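Local structure of cupin 2, conserved barrel domain protein (Shewanella frigidimarina, 2PFW) at residues E12-E17 with K24-G29. The protein is of unknown function but adopts the RmlC-like cupin barrel and resembles KdgF-type cupins. Sequence-based numbering, arbitrary orientation.
Sequences EQTEIE and KRQMLG
With CG anti to the backbone N (chi1 -170°) and the chain extended beyond it, the side chain of Gln26 reaches out from its strand to Thr14, where NE2 gives a hydrogen bond of 3.0 Å to Thr14 O. The acceptor lies nearly in the plane of the Gln26 amide, yet NE2 stands above the carbonyl plane of Thr14, 38° out of it. The same NE2 also bonds to Gly11 O, and the two carbonyls together fix the rotation of this buried amide. Carbon packs beside the polar grip: Thr14 CB lies 3.7 Å from Gln26 NE2, while CG1 of Ile16 approaches that nitrogen at 3.8 Å. An alanine in place of Gln26 would probably leave the carbonyls of Thr14 and Gly11 without their shared donor and open a gap beside Thr14 CB and Ile16 CG1. Further along, Glu17 and Arg25 form an antiparallel hydrogen-bonded pair, Glu17 N to Arg25 O and Arg25 N to Glu17 O, both 2.9 Å. Through this pair the short strand 17-18 lies at one edge, within this chain, of an antiparallel sheet of the cupin barrel, strand 23-31 being held on its other flank by strand 34-41. The side chains of Glu17 and Arg25 share one face of the sheet, but Glu17 OE1 stays 4.2 Å from Arg25 NH2, beyond a salt bridge; the guanidinium has Phe111 as a cation-pi partner. Next to the pair, Ile16 CG2 rests against the aliphatic part of Lys24, 3.8 Å from CB. Around Thr14 and Glu15, where the direct backbone pairing is lost, water bridges the two segments: one molecule joins Thr14 OG1 to Met27 O, and a second donates to Glu15 O and accepts from Met27 N, 3.2 Å away.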
# COMPACT_ATOMS: atom_id res chain seq x y z
N GLU A 12 2.16 12.62 -10.44
CA GLU A 12 1.82 13.51 -11.54
C GLU A 12 2.55 13.15 -12.82
O GLU A 12 2.24 13.71 -13.88
CB GLU A 12 2.13 14.96 -11.15
CG GLU A 12 1.51 15.43 -9.86
CD GLU A 12 -0.01 15.41 -9.87
OE1 GLU A 12 -0.62 15.88 -10.85
OE2 GLU A 12 -0.60 14.93 -8.87
N GLN A 13 3.51 12.22 -12.78
CA GLN A 13 4.15 11.85 -14.04
C GLN A 13 3.81 10.42 -14.47
O GLN A 13 3.61 10.18 -15.66
CB GLN A 13 5.67 12.00 -13.98
CG GLN A 13 6.19 13.19 -13.20
CD GLN A 13 7.71 13.22 -13.19
OE1 GLN A 13 8.35 12.78 -12.24
NE2 GLN A 13 8.29 13.75 -14.26
N THR A 14 3.76 9.48 -13.54
CA THR A 14 3.57 8.08 -13.92
C THR A 14 2.25 7.93 -14.69
O THR A 14 1.21 8.42 -14.26
CB THR A 14 3.52 7.10 -12.74
OG1 THR A 14 4.54 7.34 -11.77
CG2 THR A 14 3.76 5.69 -13.29
N GLU A 15 2.28 7.24 -15.83
CA GLU A 15 1.06 7.14 -16.63
C GLU A 15 -0.06 6.48 -15.82
O GLU A 15 0.15 5.51 -15.09
CB GLU A 15 1.28 6.38 -17.93
CG GLU A 15 0.02 6.10 -18.74
CD GLU A 15 -0.43 7.26 -19.62
OE1 GLU A 15 -0.42 8.41 -19.13
OE2 GLU A 15 -0.80 7.02 -20.79
N ILE A 16 -1.27 7.02 -15.96
CA ILE A 16 -2.48 6.35 -15.48
C ILE A 16 -3.11 5.60 -16.65
O ILE A 16 -3.45 6.20 -17.67
CB ILE A 16 -3.45 7.35 -14.85
CG1 ILE A 16 -2.85 8.09 -13.64
CG2 ILE A 16 -4.76 6.68 -14.47
CD1 ILE A 16 -3.42 9.47 -13.39
N GLU A 17 -3.21 4.29 -16.50
CA GLU A 17 -3.52 3.38 -17.60
C GLU A 17 -4.98 2.94 -17.54
O GLU A 17 -5.45 2.39 -16.54
CB GLU A 17 -2.58 2.17 -17.56
CG GLU A 17 -2.80 1.19 -18.69
CD GLU A 17 -1.72 0.13 -18.78
OE1 GLU A 17 -0.97 -0.06 -17.80
OE2 GLU A 17 -1.62 -0.53 -19.84
N LYS A 24 -9.01 2.41 -13.71
CA LYS A 24 -7.76 3.04 -14.12
C LYS A 24 -6.65 2.65 -13.15
O LYS A 24 -6.88 2.61 -11.94
CB LYS A 24 -7.89 4.55 -14.19
CG LYS A 24 -8.67 5.09 -15.37
CD LYS A 24 -8.66 6.61 -15.40
CE LYS A 24 -10.04 7.23 -15.23
NZ LYS A 24 -10.29 7.66 -13.82
N ARG A 25 -5.46 2.34 -13.65
CA ARG A 25 -4.42 1.78 -12.79
C ARG A 25 -3.11 2.57 -12.91
O ARG A 25 -2.71 2.92 -14.01
CB ARG A 25 -4.16 0.31 -13.14
CG ARG A 25 -3.15 -0.39 -12.24
CD ARG A 25 -3.16 -1.90 -12.44
NE ARG A 25 -2.69 -2.25 -13.77
CZ ARG A 25 -3.08 -3.24 -14.55
NH1 ARG A 25 -4.03 -4.09 -14.18
NH2 ARG A 25 -2.52 -3.39 -15.74
N GLN A 26 -2.48 2.83 -11.77
CA GLN A 26 -1.17 3.46 -11.75
C GLN A 26 -0.17 2.68 -10.91
O GLN A 26 -0.43 2.36 -9.75
CB GLN A 26 -1.24 4.89 -11.21
CG GLN A 26 0.04 5.69 -11.40
CD GLN A 26 -0.04 7.02 -10.68
OE1 GLN A 26 -0.33 7.04 -9.49
NE2 GLN A 26 0.21 8.11 -11.40
N MSE A 27 0.98 2.37 -11.50
CA MSE A 27 2.08 1.74 -10.76
C MSE A 27 2.66 2.65 -9.70
O MSE A 27 3.01 3.73 -10.06
CB MSE A 27 3.18 1.30 -11.74
CG MSE A 27 4.27 0.45 -11.07
SE MSE A 27 3.56 -1.23 -10.31
CE MSE A 27 2.75 -1.77 -11.91
N LEU A 28 2.73 2.19 -8.46
CA LEU A 28 3.38 2.96 -7.40
C LEU A 28 4.82 2.49 -7.17
O LEU A 28 5.69 3.28 -6.80
CB LEU A 28 2.61 2.83 -6.09
CG LEU A 28 1.14 3.29 -6.16
CD1 LEU A 28 0.47 3.12 -4.81
CD2 LEU A 28 1.06 4.72 -6.64
N GLY A 29 5.07 1.20 -7.38
CA GLY A 29 6.42 0.67 -7.29
C GLY A 29 6.39 -0.85 -7.23
O GLY A 29 5.45 -1.42 -6.68
O HOH W 1 3.32 6.60 -9.52
O HOH W 2 1.42 2.99 -14.57
O HOH W 3 -0.25 0.89 -15.42